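Local structure of putative adhesin (Bacteroides thetaiotaomicron, 4QDG) at residues V15-I20 against L131-A136. The protein is a putative lipoprotein adhesin of the FimB/Mfa2 family, which probably takes part in building or anchoring pili at the bacterial outer membrane. Numbering follows the deposited sequence.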
loop_
_atom_site.group_PDB
_atom_site.type_symbol
_atom_site.label_atom_id
_atom_site.label_comp_id
_atom_site.label_asym_id
_atom_site.label_seq_id
_atom_site.Cartn_x
_atom_site.Cartn_y
_atom_site.Cartn_z
ATOM N N VAL A 15 -22.891 -12.996 14.359
ATOM C CA VAL A 15 -22.068 -13.261 13.188
ATOM C C VAL A 15 -20.775 -13.920 13.614
ATOM O O VAL A 15 -20.385 -13.836 14.777
ATOM C CB VAL A 15 -21.777 -11.992 12.331
ATOM C CG1 VAL A 15 -23.061 -11.373 11.772
ATOM C CG2 VAL A 15 -20.957 -10.967 13.115
ATOM N N SER A 16 -20.118 -14.560 12.646
ATOM C CA SER A 16 -18.819 -15.207 12.752
ATOM C C SER A 16 -18.025 -14.758 11.536
ATOM O O SER A 16 -18.333 -15.142 10.409
ATOM C CB SER A 16 -18.956 -16.720 12.837
ATOM O OG SER A 16 -17.668 -17.310 12.792
ATOM N N LEU A 17 -17.043 -13.904 11.749
ATOM C CA LEU A 17 -16.306 -13.322 10.637
ATOM C C LEU A 17 -14.961 -13.927 10.389
ATOM O O LEU A 17 -14.176 -14.099 11.311
ATOM C CB LEU A 17 -16.130 -11.807 10.834
ATOM C CG LEU A 17 -17.402 -11.004 11.044
ATOM C CD1 LEU A 17 -17.072 -9.534 11.252
ATOM C CD2 LEU A 17 -18.368 -11.183 9.878
ATOM N N ARG A 18 -14.687 -14.187 9.106
ATOM C CA ARG A 18 -13.394 -14.633 8.575
ATOM C C ARG A 18 -12.759 -13.413 7.910
ATOM O O ARG A 18 -13.476 -12.573 7.344
ATOM C CB ARG A 18 -13.564 -15.810 7.581
ATOM C CG ARG A 18 -12.249 -16.300 6.951
ATOM C CD ARG A 18 -12.423 -17.521 6.074
ATOM N NE ARG A 18 -11.126 -18.072 5.683
ATOM C CZ ARG A 18 -10.779 -18.406 4.440
ATOM N NH1 ARG A 18 -11.641 -18.253 3.437
ATOM N NH2 ARG A 18 -9.567 -18.885 4.188
ATOM N N PHE A 19 -11.442 -13.268 8.051
ATOM C CA PHE A 19 -10.711 -12.156 7.452
ATOM C C PHE A 19 -9.678 -12.698 6.471
ATOM O O PHE A 19 -8.853 -13.532 6.846
ATOM C CB PHE A 19 -10.069 -11.282 8.530
ATOM C CG PHE A 19 -11.064 -10.720 9.506
ATOM C CD1 PHE A 19 -11.426 -11.430 10.647
ATOM C CD2 PHE A 19 -11.653 -9.478 9.288
ATOM C CE1 PHE A 19 -12.380 -10.924 11.536
ATOM C CE2 PHE A 19 -12.598 -8.973 10.190
ATOM C CZ PHE A 19 -12.960 -9.707 11.301
ATOM N N ILE A 20 -9.779 -12.311 5.199
ATOM C CA ILE A 20 -8.823 -12.796 4.185
ATOM C C ILE A 20 -8.148 -11.623 3.462
ATOM O O ILE A 20 -8.707 -10.526 3.402
ATOM C CB ILE A 20 -9.454 -13.800 3.171
ATOM C CG1 ILE A 20 -10.376 -13.125 2.150
ATOM C CG2 ILE A 20 -10.168 -14.949 3.906
ATOM C CD1 ILE A 20 -10.639 -13.941 0.877
ATOM N N LEU A 131 -17.894 -5.409 4.863
ATOM C CA LEU A 131 -18.908 -6.398 4.586
ATOM C C LEU A 131 -20.237 -6.050 5.268
ATOM O O LEU A 131 -20.238 -5.615 6.415
ATOM C CB LEU A 131 -18.396 -7.780 5.088
ATOM C CG LEU A 131 -19.298 -8.998 4.827
ATOM C CD1 LEU A 131 -19.156 -9.484 3.406
ATOM C CD2 LEU A 131 -18.995 -10.120 5.818
ATOM N N THR A 132 -21.354 -6.240 4.541
ATOM C CA THR A 132 -22.710 -6.101 5.084
ATOM C C THR A 132 -23.210 -7.522 5.309
ATOM O O THR A 132 -23.092 -8.367 4.407
ATOM C CB THR A 132 -23.643 -5.260 4.198
ATOM O OG1 THR A 132 -23.063 -3.987 3.998
ATOM C CG2 THR A 132 -24.989 -5.043 4.826
ATOM N N LEU A 133 -23.690 -7.813 6.526
ATOM C CA LEU A 133 -24.117 -9.175 6.830
ATOM C C LEU A 133 -25.198 -9.176 7.901
ATOM O O LEU A 133 -25.090 -8.467 8.912
ATOM C CB LEU A 133 -22.873 -10.030 7.251
ATOM C CG LEU A 133 -23.072 -11.450 7.808
ATOM C CD1 LEU A 133 -23.597 -12.433 6.725
ATOM C CD2 LEU A 133 -21.761 -11.979 8.369
ATOM N N ALA A 134 -26.271 -9.953 7.640
ATOM C CA ALA A 134 -27.361 -10.125 8.585
ATOM C C ALA A 134 -26.969 -11.227 9.579
ATOM O O ALA A 134 -26.261 -12.174 9.218
ATOM C CB ALA A 134 -28.659 -10.479 7.867
ATOM N N THR A 135 -27.388 -11.070 10.826
ATOM C CA THR A 135 -27.113 -12.031 11.890
ATOM C C THR A 135 -27.973 -13.272 11.725
ATOM O O THR A 135 -29.006 -13.231 11.051
ATOM C CB THR A 135 -27.394 -11.410 13.263
ATOM O OG1 THR A 135 -28.780 -11.039 13.324
ATOM C CG2 THR A 135 -26.487 -10.236 13.574
ATOM N N ALA A 136 -27.565 -14.363 12.372
ATOM C CA ALA A 136 -28.321 -15.596 12.378
ATOM C C ALA A 136 -28.211 -16.276 13.732
ATOM O O ALA A 136 -27.323 -15.941 14.528
ATOM C CB ALA A 136 -27.826 -16.525 11.278
#
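Leu133 reaches across from one strand to Val15 and Leu17 on another; of the residues involved, Val15 is the one most covered by the opposing segment. From the CB of Leu133 the chain runs on with CG anti to the backbone N (chi1 172°), and CG already comes within 4.0 Å of Val15 CG1. Beyond the fork, CD2 does the main work: it lies 3.7 Å from Val15 CG1 and 3.8 Å from Leu17 CD2, one methyl touching two residues that stand two positions apart on strand 15-20. Leucine suits this place because its branch comes late, carrying methyls well away from the backbone, whereas the beta-branched Val15 meets it close to its own chain. Val15 CG1 also touches Thr135 CG2 at 4.0 Å. That threonine divides its duties, the methyl joining the apolar contact while OG1 hydrogen-bonds to His13 and to Gly74 N. At the other end the strands diverge, and Leu17 CD2 meets Leu131 CD2 at a looser 4.2 Å. The strand axes run roughly antiparallel, at 151°, and approach no closer than 8.8 Å, too far apart for backbone pairing. Strand 15-20 instead pairs with 67-70 and 140-159, and 127-137 with 75-82 and 140-159. The partly buried contact thus joins two neighbours of strand 140-159, in a beta-rich architecture consistent with the transthyretin clan to which the family belongs, with Phe78 of strand 75-82 also touching Val15 and Leu17. No hydrogen bond crosses between the segments; cohesion here rests on dispersion and the burial of methyl groups, which needs close approach but little directional precision.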